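Local coordinates for alpha-L-rhamnosidase (PDB 4XHC), which hydrolyses terminal alpha-L-rhamnose residues from glycosides as a two-domain member of glycoside hydrolase family 78, at residues E233-L245 with Y518-W530. Residues are numbered along the deposited sequence; the frame is centred on the assembly and turned at random.
With RAM (alpha-L-rhamnopyranose), chain C.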
loop_
_atom_site.group_PDB
_atom_site.type_symbol
_atom_site.label_atom_id
_atom_site.label_comp_id
_atom_site.label_asym_id
_atom_site.label_seq_id
_atom_site.Cartn_x
_atom_site.Cartn_y
_atom_site.Cartn_z
ATOM N N GLU A 233 16.329 -19.603 0.364
ATOM C CA GLU A 233 17.762 -19.286 0.457
ATOM C C GLU A 233 18.359 -19.810 1.762
ATOM O O GLU A 233 19.585 -19.907 1.906
ATOM C CB GLU A 233 18.021 -17.785 0.257
ATOM C CG GLU A 233 18.081 -17.411 -1.223
ATOM C CD GLU A 233 18.150 -15.916 -1.489
ATOM O OE1 GLU A 233 17.290 -15.180 -0.961
ATOM O OE2 GLU A 233 19.052 -15.482 -2.243
ATOM N N VAL A 234 17.473 -20.146 2.700
ATOM C CA VAL A 234 17.797 -20.967 3.874
ATOM C C VAL A 234 16.631 -21.926 4.103
ATOM O O VAL A 234 15.618 -21.842 3.412
ATOM C CB VAL A 234 18.011 -20.110 5.145
ATOM C CG1 VAL A 234 19.155 -19.129 4.945
ATOM C CG2 VAL A 234 16.739 -19.370 5.549
ATOM N N PHE A 235 16.766 -22.827 5.069
ATOM C CA PHE A 235 15.629 -23.630 5.527
ATOM C C PHE A 235 14.726 -22.757 6.401
ATOM O O PHE A 235 14.955 -22.639 7.603
ATOM C CB PHE A 235 16.106 -24.832 6.361
ATOM C CG PHE A 235 16.728 -25.939 5.561
ATOM C CD1 PHE A 235 15.940 -26.878 4.921
ATOM C CD2 PHE A 235 18.100 -26.070 5.486
ATOM C CE1 PHE A 235 16.506 -27.917 4.207
ATOM C CE2 PHE A 235 18.679 -27.102 4.764
ATOM C CZ PHE A 235 17.880 -28.030 4.127
ATOM N N GLU A 236 13.708 -22.135 5.816
ATOM C CA GLU A 236 12.820 -21.263 6.586
ATOM C C GLU A 236 11.890 -22.102 7.462
ATOM O O GLU A 236 11.505 -23.194 7.067
ATOM C CB GLU A 236 11.996 -20.380 5.660
ATOM C CG GLU A 236 12.829 -19.430 4.810
ATOM C CD GLU A 236 11.985 -18.442 4.007
ATOM O OE1 GLU A 236 10.747 -18.380 4.220
ATOM O OE2 GLU A 236 12.563 -17.715 3.167
ATOM N N ASP A 237 11.555 -21.618 8.657
ATOM C CA ASP A 237 10.642 -22.360 9.530
ATOM C C ASP A 237 9.232 -22.381 8.962
ATOM O O ASP A 237 8.584 -23.428 8.956
ATOM C CB ASP A 237 10.669 -21.840 10.985
ATOM C CG ASP A 237 10.215 -20.392 11.129
ATOM O OD1 ASP A 237 10.407 -19.582 10.204
ATOM O OD2 ASP A 237 9.680 -20.058 12.201
ATOM N N GLY A 238 8.771 -21.219 8.492
ATOM C CA GLY A 238 7.468 -21.063 7.826
ATOM C C GLY A 238 7.519 -19.926 6.799
ATOM O O GLY A 238 8.009 -18.843 7.109
ATOM N N PRO A 239 7.029 -20.162 5.567
ATOM C CA PRO A 239 7.185 -19.138 4.537
ATOM C C PRO A 239 6.328 -17.886 4.717
ATOM O O PRO A 239 6.680 -16.835 4.175
ATOM C CB PRO A 239 6.786 -19.868 3.247
ATOM C CG PRO A 239 6.859 -21.323 3.563
ATOM C CD PRO A 239 6.482 -21.410 5.001
ATOM N N LYS A 240 5.208 -17.990 5.427
ATOM C CA LYS A 240 4.426 -16.801 5.777
ATOM C C LYS A 240 5.106 -16.085 6.928
ATOM O O LYS A 240 5.324 -14.875 6.903
ATOM C CB LYS A 240 3.009 -17.171 6.210
ATOM C CG LYS A 240 2.222 -15.970 6.731
ATOM C CD LYS A 240 0.753 -16.278 6.957
ATOM C CE LYS A 240 0.502 -16.751 8.370
ATOM N NZ LYS A 240 -0.796 -17.465 8.459
ATOM N N ARG A 241 5.414 -16.870 7.945
ATOM C CA ARG A 241 6.007 -16.389 9.169
ATOM C C ARG A 241 6.741 -17.594 9.798
ATOM O O ARG A 241 6.135 -18.662 9.871
ATOM C CB ARG A 241 4.873 -15.907 10.061
ATOM C CG ARG A 241 5.342 -15.394 11.394
ATOM C CD ARG A 241 4.291 -15.510 12.476
ATOM N NE ARG A 241 3.921 -16.881 12.761
ATOM C CZ ARG A 241 4.698 -17.770 13.352
ATOM N NH1 ARG A 241 5.940 -17.491 13.698
ATOM N NH2 ARG A 241 4.228 -18.971 13.570
ATOM N N ASP A 242 7.993 -17.485 10.265
ATOM C CA ASP A 242 8.783 -16.255 10.409
ATOM C C ASP A 242 9.737 -16.007 9.248
ATOM O O ASP A 242 10.534 -15.071 9.315
ATOM C CB ASP A 242 9.704 -16.344 11.639
ATOM C CG ASP A 242 8.977 -16.695 12.912
ATOM O OD1 ASP A 242 8.211 -15.848 13.416
ATOM O OD2 ASP A 242 9.202 -17.810 13.437
ATOM N N ARG A 243 9.703 -16.858 8.225
ATOM C CA ARG A 243 10.625 -16.758 7.074
ATOM C C ARG A 243 12.095 -16.784 7.479
ATOM O O ARG A 243 12.907 -16.065 6.906
ATOM C CB ARG A 243 10.372 -15.481 6.277
ATOM C CG ARG A 243 8.910 -15.177 6.068
ATOM C CD ARG A 243 8.726 -13.946 5.211
ATOM N NE ARG A 243 7.306 -13.699 4.971
ATOM C CZ ARG A 243 6.831 -12.977 3.967
ATOM N NH1 ARG A 243 7.658 -12.408 3.107
ATOM N NH2 ARG A 243 5.520 -12.837 3.813
ATOM N N ARG A 244 12.432 -17.632 8.444
ATOM C CA ARG A 244 13.704 -17.520 9.125
ATOM C C ARG A 244 14.271 -18.864 9.540
ATOM O O ARG A 244 13.533 -19.793 9.875
ATOM C CB ARG A 244 13.499 -16.654 10.365
ATOM C CG ARG A 244 14.782 -16.150 10.973
ATOM C CD ARG A 244 14.602 -14.806 11.656
ATOM N NE ARG A 244 14.106 -14.907 13.027
ATOM C CZ ARG A 244 12.985 -14.357 13.482
ATOM N NH1 ARG A 244 12.179 -13.652 12.684
ATOM N NH2 ARG A 244 12.659 -14.516 14.753
ATOM N N LEU A 245 15.596 -18.942 9.546
ATOM C CA LEU A 245 16.324 -20.147 9.949
ATOM C C LEU A 245 16.412 -20.293 11.468
ATOM O O LEU A 245 17.049 -19.478 12.126
ATOM C CB LEU A 245 17.738 -20.084 9.365
ATOM C CG LEU A 245 18.725 -21.207 9.684
ATOM C CD1 LEU A 245 18.229 -22.549 9.157
ATOM C CD2 LEU A 245 20.092 -20.874 9.101
ATOM N N TYR A 518 0.224 -17.798 20.200
ATOM C CA TYR A 518 0.426 -16.388 19.863
ATOM C C TYR A 518 -0.819 -15.543 20.128
ATOM O O TYR A 518 -0.727 -14.322 20.168
ATOM C CB TYR A 518 0.882 -16.261 18.404
ATOM C CG TYR A 518 2.003 -17.212 18.049
ATOM C CD1 TYR A 518 3.194 -17.198 18.746
ATOM C CD2 TYR A 518 1.859 -18.143 17.022
ATOM C CE1 TYR A 518 4.217 -18.077 18.429
ATOM C CE2 TYR A 518 2.875 -19.030 16.693
ATOM C CZ TYR A 518 4.061 -18.995 17.395
ATOM O OH TYR A 518 5.094 -19.855 17.046
ATOM N N GLY A 519 -1.972 -16.193 20.307
ATOM C CA GLY A 519 -3.223 -15.506 20.630
ATOM C C GLY A 519 -4.163 -15.267 19.455
ATOM O O GLY A 519 -5.134 -14.543 19.601
ATOM N N SER A 520 -3.888 -15.885 18.304
ATOM C CA SER A 520 -4.832 -15.929 17.191
ATOM C C SER A 520 -4.412 -16.968 16.185
ATOM O O SER A 520 -3.256 -17.033 15.805
ATOM C CB SER A 520 -4.889 -14.581 16.491
ATOM O OG SER A 520 -5.711 -14.620 15.339
ATOM N N LYS A 521 -5.355 -17.781 15.737
ATOM C CA LYS A 521 -5.040 -18.850 14.792
ATOM C C LYS A 521 -4.675 -18.248 13.432
ATOM O O LYS A 521 -4.091 -18.930 12.602
ATOM C CB LYS A 521 -6.212 -19.842 14.690
ATOM C CG LYS A 521 -7.289 -19.405 13.713
ATOM C CD LYS A 521 -8.717 -19.783 14.089
ATOM C CE LYS A 521 -9.657 -18.838 13.339
ATOM N NZ LYS A 521 -11.093 -19.182 13.466
ATOM N N LEU A 522 -5.016 -16.970 13.218
ATOM C CA LEU A 522 -4.659 -16.240 11.994
ATOM C C LEU A 522 -3.165 -16.091 11.790
ATOM O O LEU A 522 -2.704 -16.015 10.663
ATOM C CB LEU A 522 -5.211 -14.820 12.011
ATOM C CG LEU A 522 -6.713 -14.581 12.030
ATOM C CD1 LEU A 522 -6.971 -13.078 12.030
ATOM C CD2 LEU A 522 -7.383 -15.272 10.861
ATOM N N ILE A 523 -2.413 -15.999 12.877
ATOM C CA ILE A 523 -0.990 -15.742 12.785
ATOM C C ILE A 523 -0.158 -17.002 13.002
ATOM O O ILE A 523 1.059 -16.960 12.920
ATOM C CB ILE A 523 -0.584 -14.601 13.741
ATOM C CG1 ILE A 523 0.611 -13.842 13.177
ATOM C CG2 ILE A 523 -0.297 -15.109 15.140
ATOM C CD1 ILE A 523 0.737 -12.441 13.726
ATOM N N ASN A 524 -0.804 -18.136 13.253
ATOM C CA ASN A 524 -0.099 -19.411 13.181
ATOM C C ASN A 524 0.344 -19.634 11.738
ATOM O O ASN A 524 -0.253 -19.096 10.800
ATOM C CB ASN A 524 -0.983 -20.594 13.625
ATOM C CG ASN A 524 -1.337 -20.560 15.105
ATOM O OD1 ASN A 524 -0.807 -19.753 15.873
ATOM N ND2 ASN A 524 -2.241 -21.445 15.513
ATOM N N SER A 525 1.386 -20.440 11.571
ATOM C CA SER A 525 1.848 -20.856 10.245
ATOM C C SER A 525 1.186 -22.172 9.861
ATOM O O SER A 525 1.049 -23.066 10.693
ATOM C CB SER A 525 3.367 -20.990 10.245
ATOM O OG SER A 525 3.807 -21.685 9.099
ATOM N N TYR A 526 0.758 -22.279 8.608
ATOM C CA TYR A 526 0.072 -23.482 8.106
ATOM C C TYR A 526 0.918 -24.245 7.094
ATOM O O TYR A 526 0.445 -25.157 6.418
ATOM C CB TYR A 526 -1.311 -23.116 7.544
ATOM C CG TYR A 526 -2.207 -22.663 8.651
ATOM C CD1 TYR A 526 -2.903 -23.578 9.421
ATOM C CD2 TYR A 526 -2.285 -21.325 8.997
ATOM C CE1 TYR A 526 -3.691 -23.166 10.486
ATOM C CE2 TYR A 526 -3.081 -20.903 10.047
ATOM C CZ TYR A 526 -3.778 -21.827 10.789
ATOM O OH TYR A 526 -4.556 -21.394 11.830
ATOM N N CYS A 527 2.191 -23.879 7.034
ATOM C CA CYS A 527 3.184 -24.630 6.282
ATOM C C CYS A 527 4.471 -24.511 7.068
ATOM O O CYS A 527 5.198 -23.531 6.912
ATOM C CB CYS A 527 3.352 -24.051 4.877
ATOM S SG CYS A 527 4.650 -24.832 3.906
ATOM N N HIS A 528 4.724 -25.484 7.941
ATOM C CA HIS A 528 5.864 -25.425 8.850
ATOM C C HIS A 528 6.602 -26.731 8.743
ATOM O O HIS A 528 6.050 -27.786 9.045
ATOM C CB HIS A 528 5.395 -25.191 10.292
ATOM C CG HIS A 528 6.148 -24.117 11.007
ATOM N ND1 HIS A 528 6.012 -22.785 10.693
ATOM C CD2 HIS A 528 7.025 -24.173 12.034
ATOM C CE1 HIS A 528 6.783 -22.064 11.486
ATOM N NE2 HIS A 528 7.408 -22.882 12.310
ATOM N N ALA A 529 7.858 -26.655 8.323
ATOM C CA ALA A 529 8.612 -27.847 7.936
ATOM C C ALA A 529 9.056 -28.722 9.111
ATOM O O ALA A 529 9.451 -29.867 8.907
ATOM C CB ALA A 529 9.805 -27.460 7.071
ATOM N N TRP A 530 8.980 -28.207 10.331
ATOM C CA TRP A 530 9.238 -29.048 11.486
ATOM C C TRP A 530 8.110 -30.064 11.667
ATOM O O TRP A 530 8.211 -30.960 12.499
ATOM C CB TRP A 530 9.514 -28.214 12.757
ATOM C CG TRP A 530 8.353 -27.593 13.487
ATOM C CD1 TRP A 530 7.025 -27.729 13.217
ATOM C CD2 TRP A 530 8.434 -26.772 14.661
ATOM N NE1 TRP A 530 6.272 -27.020 14.131
ATOM C CE2 TRP A 530 7.117 -26.433 15.032
ATOM C CE3 TRP A 530 9.494 -26.293 15.435
ATOM C CZ2 TRP A 530 6.831 -25.635 16.131
ATOM C CZ3 TRP A 530 9.212 -25.500 16.525
ATOM C CH2 TRP A 530 7.889 -25.177 16.863
HETATM C C1 RAM C . 8.523 -20.055 16.969
HETATM C C2 RAM C . 8.401 -20.912 15.724
HETATM C C3 RAM C . 9.707 -21.631 15.438
HETATM C C4 RAM C . 10.286 -22.154 16.741
HETATM C C5 RAM C . 10.701 -20.971 17.599
HETATM C C6 RAM C . 10.577 -21.234 19.079
HETATM O O1 RAM C . 7.888 -18.862 16.730
HETATM O O2 RAM C . 7.395 -21.874 15.995
HETATM O O3 RAM C . 9.500 -22.715 14.530
HETATM O O4 RAM C . 11.423 -22.959 16.489
HETATM O O5 RAM C . 9.890 -19.818 17.287
HETATM O O HOH W 1 9.843 -25.686 10.338
HETATM O O HOH W 2 3.906 -20.326 6.705
#
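Lys240 and Arg241 both reach segment 518-530 with CG trans to the backbone N (chi1 174° and 179°), and both chains bend at chi3. The bend in Arg241 lets NE donate a hydrogen bond to Ile523 O (2.9 Å), nearly in line with that carbonyl but bent at the hydrogen and tilted from the guanidinium plane. The Arg241 and Tyr518 side chains come from opposite directions, with guanidinium and ring planes 60° apart. Tyr518 CD2 lies over one guanidinium face, and Arg241 NH2 comes within 3.4 Å of Tyr518 CE2. Arg241 NH1 makes a salt bridge to Asp242 OD1, which lies in the guanidinium plane; the donor comes from above the carboxylate. NH2 forms a salt bridge with Glu506.

Lys240 NZ donates to Asn524 O (2.9 Å), nearly in line with the carbonyl, and to Leu522 O (3.3 Å), tilted from its plane. Glu130 and Glu134 also form salt bridges with this amine.

Further along, Asp237 O sits over the centre of the His528 ring, 3.1 Å above its plane. The same oxygen accepts a weak bond from Ala529 N and a bond from a water. The Asp237 and His528 side chains run side by side, their planes steeply inclined, with OD2 3.6 Å from His528 CE1. Ser525 OG shares a hydrogen bond with His528 ND1, which helps fix the ring's rotation. His528 NE2 then donates to rhamnose O3 at 3.1 Å. Tyr518 OH accepts from rhamnose O1 and is also hydrogen-bonded to Glu506. Trp530 covers O3 with one ring face.

Two loops distant in sequence thus meet within the six-hairpin glycosidase domain and together line the rhamnose pocket. Arg241 ties Asp242 and Glu506 together, which holds both carboxylates in place near sugar O1.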